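Local coordinates for protein deoxyribose-phosphate aldolase (Toxoplasma gondii, PDB 4EIV) that belongs to the deoxyribose-phosphate aldolase family, enzymes built on a closed barrel of eight parallel strands ringed by helices, at residues A56-S61 with G83-A88; F66-R71 with L110-D115; R136-V141 with A172-E177; T152-L157 with F182-S187. All blocks are in the same frame, centred on the assembly; numbering follows the deposited sequence.

How the contacts relate
The fold is a TIM barrel, and each contact ties together parts that are neighbours around its wall. From the N terminus, contact 1 closes the loop from strand 59-62 to strand 85-90. Contact 2 starts inside that loop, on helix 67-74, and closes beyond it, at 110-115, where helix 99-111 leads to strand 116-120, so the two cross. Arg71 and Asp115 of contact 2 bind the backbone of contact 1. Contacts 3 and 4 come later and cross each other in the same way. Contact 3 pairs helices 130-148 and 165-178. Contact 4 pairs strands 152-156 and 182-184 beneath them. Contacts 1 and 3 lie on opposite sides of the chain's centre, their own centres about 25 Å apart.

Contact 1: A56-S61 with G83-A88; sequences AIVGVS and GIKVCA
Val60 and Ile84 both hold CG1 between the backbone N and the carbonyl carbon (chi1 59° and 61°). With CD1 anti to CA (chi2 174°), Ile84 brings CD1 to 4.0 Å from Val60 CG1. The two meet on the helix-facing side of neighbouring parallel strands of the TIM barrel, 59-62 and 85-90, Ile84 just before the second. These strands belong to one beta-alpha-beta unit, whose helix is 67-74. Val86 lies on the same face, and its CG2 is 4.2 Å from Val60 CG1. Helix 41-52 touches both Val60 and Ile84. Three backbone bonds join the strands: Lys85 N to Val58 O, Val60 N to Lys85 O, and Cys87 N to Val60 O. The last is the straightest and measures 2.8 Å. Ser61, Lys85 and Cys87 point to the other face, inside the barrel. Lys85 CB passes 3.4 Å from Val58 O, and the chain then runs extended beside Val58 to a salt bridge with Glu116. Ser61 OG bonds to Glu118. Before the strands begin, Ile84 CG2 rests 3.9 Å from Ala56 CB. There a water donates to Ile57 O at 2.7 Å and to Gly83 O at 2.8 Å.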
# COMPACT_ATOMS: atom_id res chain seq x y z
N ALA A 56 -7.36 8.58 -10.80
CA ALA A 56 -6.41 9.67 -10.93
C ALA A 56 -5.07 9.35 -10.30
O ALA A 56 -4.98 8.65 -9.28
CB ALA A 56 -6.97 10.92 -10.28
N ILE A 57 -4.03 9.91 -10.90
CA ILE A 57 -2.69 9.81 -10.34
C ILE A 57 -2.57 10.85 -9.21
O ILE A 57 -3.55 11.55 -8.90
CB ILE A 57 -1.59 9.99 -11.39
CG1 ILE A 57 -1.57 11.39 -12.00
CG2 ILE A 57 -1.71 8.88 -12.46
CD1 ILE A 57 -0.36 11.70 -12.87
N VAL A 58 -1.39 10.96 -8.61
CA VAL A 58 -1.26 11.90 -7.49
C VAL A 58 -1.33 13.37 -7.94
O VAL A 58 -2.02 14.17 -7.34
CB VAL A 58 0.08 11.68 -6.71
CG1 VAL A 58 0.16 12.62 -5.53
CG2 VAL A 58 0.21 10.21 -6.25
N GLY A 59 -0.58 13.71 -8.96
CA GLY A 59 -0.51 15.09 -9.39
C GLY A 59 0.28 15.35 -10.64
O GLY A 59 0.72 14.43 -11.35
N VAL A 60 0.38 16.65 -10.95
CA VAL A 60 1.11 17.15 -12.10
C VAL A 60 2.10 18.19 -11.59
O VAL A 60 1.79 18.96 -10.68
CB VAL A 60 0.14 17.77 -13.16
CG1 VAL A 60 -0.68 18.93 -12.57
CG2 VAL A 60 0.90 18.18 -14.42
N SER A 61 3.30 18.16 -12.17
CA SER A 61 4.34 19.13 -11.90
C SER A 61 4.42 20.14 -13.03
O SER A 61 4.65 19.77 -14.17
CB SER A 61 5.72 18.46 -11.75
OG SER A 61 5.76 17.56 -10.65
N GLY A 83 -9.26 16.96 -8.94
CA GLY A 83 -8.89 15.75 -8.20
C GLY A 83 -7.45 15.29 -8.25
O GLY A 83 -7.15 14.19 -7.77
N ILE A 84 -6.58 16.05 -8.89
CA ILE A 84 -5.14 15.78 -8.84
C ILE A 84 -4.49 16.98 -8.18
O ILE A 84 -5.04 18.08 -8.20
CB ILE A 84 -4.50 15.52 -10.22
CG1 ILE A 84 -4.63 16.74 -11.16
CG2 ILE A 84 -5.08 14.26 -10.85
CD1 ILE A 84 -3.87 16.58 -12.48
N LYS A 85 -3.34 16.75 -7.57
CA LYS A 85 -2.58 17.83 -6.96
C LYS A 85 -1.78 18.55 -8.02
O LYS A 85 -1.42 17.97 -9.05
CB LYS A 85 -1.60 17.28 -5.94
CG LYS A 85 -2.18 16.79 -4.65
CD LYS A 85 -1.05 16.22 -3.82
CE LYS A 85 -1.37 16.07 -2.36
NZ LYS A 85 -0.19 15.48 -1.68
N VAL A 86 -1.53 19.83 -7.78
CA VAL A 86 -0.67 20.65 -8.62
C VAL A 86 0.60 20.93 -7.79
O VAL A 86 0.54 21.51 -6.71
CB VAL A 86 -1.35 21.95 -9.08
CG1 VAL A 86 -0.36 22.83 -9.82
CG2 VAL A 86 -2.56 21.64 -9.96
N CYS A 87 1.74 20.47 -8.29
CA CYS A 87 3.01 20.72 -7.62
C CYS A 87 3.80 21.71 -8.47
O CYS A 87 4.08 21.46 -9.65
CB CYS A 87 3.80 19.43 -7.42
SG CYS A 87 5.34 19.72 -6.56
N ALA A 88 4.10 22.86 -7.88
CA ALA A 88 4.78 23.95 -8.57
C ALA A 88 6.30 23.81 -8.42
O ALA A 88 6.81 23.76 -7.29
CB ALA A 88 4.34 25.28 -8.00
O HOH W 1 -5.48 12.11 -7.03

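Contact 2: F66-R71 with L110-D115; sequences FVRFIR and LKDGAD
Asp112, directly before Gly113, forms a salt bridge with Arg68, whose NH2 lies 2.7 Å from Asp112 OD1. A bend at chi3 (-63°) turns the guanidinium back to the carboxylate. The two planes stand 83° apart, and NH2 meets OD1 from above the carboxylate plane. Asp112 OD2 receives one water that also binds Arg68 N, and a second that links weakly to Arg68 NE. Asp112 CB rests on Val67 CG1, at 3.7 Å. Gly113 ends the helix in a Schellman motif, with positive phi. Having no side chain, it leaves room for Arg71 CG to pass close to its backbone. The contact joins the outer helices 67-74 and 99-111 of the TIM barrel at the turn leading into strand 116-120. Ala114 follows, its N 3.4 Å from Val67 CG1. Asp115 closes a second salt bridge: its OD2, through the syn lone pair, takes Arg71 NH2 at 2.8 Å. A water accepts from Arg71 NE and donates to Asp115 OD1 and to Gly113 O, the last at 2.6 Å. Arg71 NH2 also bonds to Ile84 O, and Asp115 OD2 also receives Val86 N.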
# COMPACT_ATOMS: atom_id res chain seq x y z
N PHE A 66 1.72 27.99 -14.84
CA PHE A 66 0.53 27.22 -15.21
C PHE A 66 -0.36 26.77 -14.05
O PHE A 66 -1.37 26.10 -14.29
CB PHE A 66 0.90 26.03 -16.11
CG PHE A 66 1.32 26.45 -17.49
CD1 PHE A 66 0.36 26.79 -18.43
CD2 PHE A 66 2.65 26.57 -17.83
CE1 PHE A 66 0.71 27.22 -19.68
CE2 PHE A 66 3.01 27.01 -19.10
CZ PHE A 66 2.04 27.33 -20.03
N VAL A 67 -0.05 27.17 -12.83
CA VAL A 67 -0.84 26.78 -11.65
C VAL A 67 -2.27 27.34 -11.74
O VAL A 67 -3.25 26.59 -11.64
CB VAL A 67 -0.16 27.20 -10.31
CG1 VAL A 67 -1.03 26.88 -9.11
CG2 VAL A 67 1.22 26.53 -10.17
N ARG A 68 -2.39 28.65 -11.95
CA ARG A 68 -3.71 29.28 -12.05
C ARG A 68 -4.51 28.74 -13.22
O ARG A 68 -5.72 28.55 -13.10
CB ARG A 68 -3.59 30.81 -12.15
CG ARG A 68 -4.94 31.52 -12.26
CD ARG A 68 -4.78 33.01 -12.11
NE ARG A 68 -4.28 33.31 -10.77
CZ ARG A 68 -5.04 33.54 -9.70
NH1 ARG A 68 -6.36 33.54 -9.80
NH2 ARG A 68 -4.46 33.79 -8.53
N PHE A 69 -3.84 28.49 -14.34
CA PHE A 69 -4.51 27.91 -15.51
C PHE A 69 -5.21 26.62 -15.14
O PHE A 69 -6.40 26.45 -15.41
CB PHE A 69 -3.53 27.64 -16.65
CG PHE A 69 -4.13 26.81 -17.75
CD1 PHE A 69 -5.14 27.33 -18.57
CD2 PHE A 69 -3.72 25.50 -17.96
CE1 PHE A 69 -5.70 26.56 -19.57
CE2 PHE A 69 -4.27 24.73 -18.96
CZ PHE A 69 -5.26 25.25 -19.77
N ILE A 70 -4.50 25.72 -14.48
CA ILE A 70 -5.09 24.44 -14.09
C ILE A 70 -6.23 24.60 -13.07
O ILE A 70 -7.32 24.03 -13.24
CB ILE A 70 -4.01 23.50 -13.49
CG1 ILE A 70 -3.01 23.10 -14.57
CG2 ILE A 70 -4.71 22.26 -12.89
CD1 ILE A 70 -1.74 22.43 -14.02
N ARG A 71 -5.98 25.40 -12.03
CA ARG A 71 -6.90 25.57 -10.91
C ARG A 71 -8.13 26.45 -11.12
O ARG A 71 -9.15 26.26 -10.45
CB ARG A 71 -6.14 26.04 -9.67
CG ARG A 71 -5.34 24.92 -9.02
CD ARG A 71 -6.29 23.97 -8.31
NE ARG A 71 -5.65 22.84 -7.65
CZ ARG A 71 -5.70 21.56 -8.04
NH1 ARG A 71 -6.36 21.16 -9.13
NH2 ARG A 71 -5.07 20.65 -7.31
N LEU A 110 1.51 29.08 -4.45
CA LEU A 110 0.57 28.66 -3.41
C LEU A 110 -0.70 29.53 -3.49
O LEU A 110 -1.81 29.02 -3.40
CB LEU A 110 1.24 28.75 -2.03
CG LEU A 110 2.37 27.72 -1.83
CD1 LEU A 110 3.24 28.10 -0.62
CD2 LEU A 110 1.85 26.30 -1.74
N LYS A 111 -0.53 30.82 -3.74
CA LYS A 111 -1.68 31.73 -3.90
C LYS A 111 -2.56 31.29 -5.06
O LYS A 111 -3.80 31.34 -4.97
CB LYS A 111 -1.17 33.15 -4.19
CG LYS A 111 -2.24 34.21 -4.38
CD LYS A 111 -1.64 35.49 -4.99
CE LYS A 111 -0.40 36.02 -4.23
NZ LYS A 111 0.08 37.32 -4.78
N ASP A 112 -1.92 30.88 -6.15
CA ASP A 112 -2.60 30.43 -7.37
C ASP A 112 -3.25 29.05 -7.26
O ASP A 112 -3.92 28.63 -8.21
CB ASP A 112 -1.64 30.49 -8.57
CG ASP A 112 -1.26 31.92 -8.94
OD1 ASP A 112 -1.89 32.87 -8.43
OD2 ASP A 112 -0.33 32.11 -9.76
N GLY A 113 -3.06 28.35 -6.14
CA GLY A 113 -3.69 27.04 -5.89
C GLY A 113 -2.78 25.81 -5.84
O GLY A 113 -3.28 24.69 -5.78
N ALA A 114 -1.46 25.99 -5.85
CA ALA A 114 -0.56 24.83 -5.80
C ALA A 114 -0.70 24.08 -4.48
O ALA A 114 -0.88 24.70 -3.42
CB ALA A 114 0.87 25.29 -5.97
N ASP A 115 -0.63 22.76 -4.53
CA ASP A 115 -0.74 21.93 -3.35
C ASP A 115 0.61 21.57 -2.74
O ASP A 115 0.71 21.30 -1.55
CB ASP A 115 -1.45 20.62 -3.72
CG ASP A 115 -2.81 20.86 -4.29
OD1 ASP A 115 -3.73 21.20 -3.51
OD2 ASP A 115 -2.96 20.74 -5.51
O HOH W 2 -0.19 30.62 -11.94
O HOH W 3 -1.60 34.29 -11.74
O HOH W 4 -5.18 23.47 -4.56

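Contact 3: R136-V141 with A172-E177; sequences RIRLLV and AVAALE
Ile137 sets out from its backbone toward segment 172-177, across from two alanines. Its CG2 branch is anti to the backbone N and is aimed between Ala174 and Ala175. This methyl comes within 3.6 Å of Ala175 N and 3.8 Å of Ala174 CB. Ile137 CB also leans on Ala174 CB, at 3.9 Å. One turn on, Val141 is oriented in the same way. Its CG1 is anti to the backbone N (chi1 176°) and reaches 3.7 Å from Ala175 O. Arg138 comes in at the more exposed side of the contact. Its CG lies against Ala174 O, at 3.5 Å. Beyond that, Arg138 and Glu177 run side by side and point the same way, with guanidinium and carboxylate planes 57° apart. Arg138 CD is 3.5 Å from Glu177 OE1. The modelled conformer of Arg138, one of two, makes a long salt bridge to that oxygen from NH2, at 3.8 Å. No hydrogen bond crosses between the segments, and the packing is mainly apolar. At the small alanines, the axes of segments 136-141 and 172-177 come within 7.8 Å, crossing at -34°. The segments lie on adjacent outer helices of the TIM barrel, 130-148 and 165-178. Beneath them lies the strand wall: Val141 packs on Leu153 and Val155 of strand 152-156, and Ala175 packs on Val155 and on Leu183 of strand 182-184.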
# COMPACT_ATOMS: atom_id res chain seq x y z
N ARG A 136 24.35 26.77 1.31
CA ARG A 136 23.37 27.38 0.42
C ARG A 136 22.09 26.54 0.39
O ARG A 136 20.99 27.09 0.33
CB ARG A 136 23.96 27.57 -0.97
CG ARG A 136 25.05 28.65 -1.01
CD ARG A 136 25.79 28.64 -2.32
NE ARG A 136 26.74 29.75 -2.39
CZ ARG A 136 26.49 30.96 -2.89
NH1 ARG A 136 27.45 31.88 -2.85
NH2 ARG A 136 25.33 31.26 -3.45
N ILE A 137 22.23 25.20 0.37
CA ILE A 137 21.03 24.35 0.38
C ILE A 137 20.20 24.58 1.65
O ILE A 137 18.99 24.73 1.58
CB ILE A 137 21.39 22.84 0.29
CG1 ILE A 137 21.96 22.48 -1.07
CG2 ILE A 137 20.16 21.96 0.56
CD1 ILE A 137 22.64 21.12 -1.17
N ARG A 138 20.86 24.56 2.79
CA ARG A 138 20.16 24.69 4.06
C ARG A 138 19.37 25.98 4.18
O ARG A 138 18.29 25.99 4.76
CB ARG A 138 21.12 24.55 5.23
CG ARG A 138 21.67 23.15 5.43
CD ARG A 138 22.38 23.02 6.79
NE ARG A 138 23.54 23.91 6.91
CZ ARG A 138 24.78 23.56 6.59
NH1 ARG A 138 25.77 24.42 6.71
NH2 ARG A 138 25.04 22.34 6.12
N LEU A 139 19.92 27.07 3.64
CA LEU A 139 19.26 28.37 3.71
C LEU A 139 18.17 28.51 2.66
O LEU A 139 17.14 29.14 2.90
CB LEU A 139 20.27 29.49 3.58
CG LEU A 139 19.67 30.88 3.83
CD1 LEU A 139 19.07 31.08 5.24
CD2 LEU A 139 20.75 31.94 3.56
N LEU A 140 18.40 27.97 1.47
CA LEU A 140 17.34 27.96 0.44
C LEU A 140 16.12 27.18 0.97
O LEU A 140 14.99 27.67 0.98
CB LEU A 140 17.87 27.30 -0.85
CG LEU A 140 16.84 27.09 -1.95
CD1 LEU A 140 16.16 28.40 -2.42
CD2 LEU A 140 17.49 26.32 -3.10
N VAL A 141 16.38 25.95 1.39
CA VAL A 141 15.31 25.04 1.80
C VAL A 141 14.58 25.59 3.03
O VAL A 141 13.34 25.58 3.08
CB VAL A 141 15.84 23.61 2.04
CG1 VAL A 141 14.73 22.68 2.57
CG2 VAL A 141 16.36 23.02 0.77
N ALA A 172 21.65 15.61 0.04
CA ALA A 172 20.50 15.00 0.70
C ALA A 172 20.42 15.41 2.16
O ALA A 172 19.37 15.85 2.64
CB ALA A 172 20.54 13.48 0.55
N VAL A 173 21.54 15.27 2.88
CA VAL A 173 21.55 15.61 4.31
C VAL A 173 21.28 17.10 4.51
O VAL A 173 20.53 17.47 5.40
CB VAL A 173 22.86 15.17 4.99
CG1 VAL A 173 22.96 15.71 6.42
CG2 VAL A 173 22.98 13.63 4.93
N ALA A 174 21.90 17.94 3.70
CA ALA A 174 21.67 19.39 3.83
C ALA A 174 20.20 19.75 3.58
O ALA A 174 19.64 20.59 4.25
CB ALA A 174 22.59 20.18 2.89
N ALA A 175 19.56 19.09 2.62
CA ALA A 175 18.16 19.34 2.31
C ALA A 175 17.27 18.90 3.47
O ALA A 175 16.31 19.58 3.80
CB ALA A 175 17.79 18.58 1.05
N LEU A 176 17.61 17.76 4.09
CA LEU A 176 16.89 17.29 5.26
C LEU A 176 17.03 18.28 6.42
O LEU A 176 16.05 18.64 7.08
CB LEU A 176 17.36 15.90 5.70
CG LEU A 176 17.04 14.80 4.68
CD1 LEU A 176 17.80 13.53 5.05
CD2 LEU A 176 15.52 14.54 4.56
N GLU A 177 18.27 18.73 6.68
CA GLU A 177 18.51 19.69 7.76
C GLU A 177 17.79 21.00 7.50
O GLU A 177 17.36 21.68 8.43
CB GLU A 177 20.02 19.92 7.95
CG GLU A 177 20.75 18.69 8.45
CD GLU A 177 22.28 18.80 8.46
OE1 GLU A 177 22.84 19.69 7.78
OE2 GLU A 177 22.92 17.95 9.12

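Contact 4: T152-L157 with F182-S187; sequences TLKVVL and FLQTSS
Lys154 NZ is gripped by three carboxylates inside the barrel, Glu31, Glu116 and Glu118, while the rest of its chain lies alongside Phe182. Lys154 CG touches Phe182 CB at 3.6 Å. Farther out, Lys154 CE sits over one face of the Phe182 ring, 4.2 Å above the plane and offset toward the rim. Lys154 NZ is 5.7 Å from the Phe182 ring centroid, so any cation-pi attraction is weak at most. Phe182 chi1, at -101°, is off the staggered positions and lays the ring beside the Lys154 chain. Thr152 CG2 meets the ring obliquely, 3.8 Å from Phe182 CD1. Gln184 comes next on this inner face and lies side by side with Val156. Val156 CG2 is 3.6 Å from Gln184 CD, with OE1 and NE2 little farther. Gln184 NE2 donates to Ser186 O at 3.0 Å, nearly in its own amide plane, and this fixes the rotation of the amide. Gln184 OE1 is buried without a partner in the model. Val156 CG1 packs on the backbone between Ser186 and Ser187. Three backbone bonds join the strands: Phe182 N to Leu153 O, Val155 N to Phe182 O, and Gln184 N to Val155 O. A fourth, Leu157 N to Gln184 O, follows just past strand 152-156. Strands 152-156 and 182-184, with helix 165-178 between them in the chain, form one beta-alpha-beta unit of the TIM barrel. Outside, Leu183 packs on Leu176 and Leu157 on Ala172, both of helix 165-178, and Leu153 meets Val144 of helix 130-148. Strand 116-120 borders strand 152-156 on its other edge.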
# COMPACT_ATOMS: atom_id res chain seq x y z
N THR A 152 3.54 20.37 1.52
CA THR A 152 4.71 19.57 1.26
C THR A 152 5.73 20.28 0.39
O THR A 152 5.41 20.80 -0.70
CB THR A 152 4.29 18.26 0.54
OG1 THR A 152 3.40 17.51 1.38
CG2 THR A 152 5.49 17.39 0.18
N LEU A 153 6.97 20.29 0.88
CA LEU A 153 8.13 20.81 0.15
C LEU A 153 9.03 19.64 -0.25
O LEU A 153 9.61 18.96 0.62
CB LEU A 153 8.96 21.79 0.98
CG LEU A 153 10.24 22.34 0.34
CD1 LEU A 153 9.96 23.04 -0.95
CD2 LEU A 153 10.96 23.27 1.33
N LYS A 154 9.12 19.38 -1.55
CA LYS A 154 10.05 18.41 -2.09
C LYS A 154 11.31 19.17 -2.51
O LYS A 154 11.20 20.26 -3.08
CB LYS A 154 9.48 17.71 -3.29
CG LYS A 154 8.08 17.10 -3.12
CD LYS A 154 7.96 15.96 -4.09
CE LYS A 154 6.60 15.30 -4.17
NZ LYS A 154 5.61 16.15 -4.90
N VAL A 155 12.48 18.64 -2.17
CA VAL A 155 13.74 19.25 -2.59
C VAL A 155 14.38 18.34 -3.64
O VAL A 155 14.61 17.15 -3.40
CB VAL A 155 14.65 19.51 -1.40
CG1 VAL A 155 15.95 20.16 -1.82
CG2 VAL A 155 13.95 20.41 -0.40
N VAL A 156 14.66 18.92 -4.81
CA VAL A 156 15.18 18.24 -5.96
C VAL A 156 16.70 18.37 -5.89
O VAL A 156 17.25 19.47 -5.97
CB VAL A 156 14.58 18.83 -7.25
CG1 VAL A 156 14.98 18.04 -8.40
CG2 VAL A 156 13.07 18.94 -7.17
N LEU A 157 17.38 17.22 -5.81
CA LEU A 157 18.80 17.19 -5.53
C LEU A 157 19.73 17.25 -6.74
O LEU A 157 20.94 17.49 -6.57
CB LEU A 157 19.13 15.92 -4.73
CG LEU A 157 18.43 15.77 -3.38
CD1 LEU A 157 18.85 14.42 -2.74
CD2 LEU A 157 18.72 16.93 -2.44
N PHE A 182 10.28 15.89 1.44
CA PHE A 182 10.56 14.85 0.47
C PHE A 182 11.91 15.15 -0.15
O PHE A 182 12.25 16.32 -0.39
CB PHE A 182 9.55 14.87 -0.70
CG PHE A 182 8.44 13.83 -0.63
CD1 PHE A 182 7.30 14.05 0.15
CD2 PHE A 182 8.50 12.70 -1.43
CE1 PHE A 182 6.27 13.10 0.15
CE2 PHE A 182 7.51 11.76 -1.41
CZ PHE A 182 6.40 11.96 -0.67
N LEU A 183 12.65 14.10 -0.50
CA LEU A 183 13.86 14.19 -1.31
C LEU A 183 13.53 13.61 -2.68
O LEU A 183 13.08 12.48 -2.79
CB LEU A 183 15.01 13.42 -0.71
CG LEU A 183 15.48 13.92 0.65
CD1 LEU A 183 16.65 13.07 1.16
CD2 LEU A 183 15.85 15.41 0.60
N GLN A 184 13.69 14.44 -3.71
CA GLN A 184 13.42 14.08 -5.07
C GLN A 184 14.77 13.92 -5.76
O GLN A 184 15.64 14.78 -5.68
CB GLN A 184 12.56 15.15 -5.73
CG GLN A 184 12.30 14.91 -7.23
CD GLN A 184 11.27 15.87 -7.82
OE1 GLN A 184 10.38 16.35 -7.13
NE2 GLN A 184 11.42 16.15 -9.11
N THR A 185 14.93 12.83 -6.48
CA THR A 185 16.22 12.51 -7.07
C THR A 185 16.73 13.53 -8.06
O THR A 185 17.90 13.85 -8.08
CB THR A 185 16.18 11.14 -7.82
OG1 THR A 185 15.16 11.14 -8.83
CG2 THR A 185 15.95 9.99 -6.85
N SER A 186 15.85 14.03 -8.90
CA SER A 186 16.28 14.70 -10.15
C SER A 186 15.12 15.48 -10.72
O SER A 186 13.95 15.25 -10.39
CB SER A 186 16.79 13.65 -11.15
OG SER A 186 15.92 12.52 -11.20
N SER A 187 15.48 16.48 -11.52
CA SER A 187 14.55 17.45 -12.07
C SER A 187 13.54 17.02 -13.13
O SER A 187 12.43 17.58 -13.19
CB SER A 187 15.38 18.55 -12.72
OG SER A 187 14.63 19.11 -13.78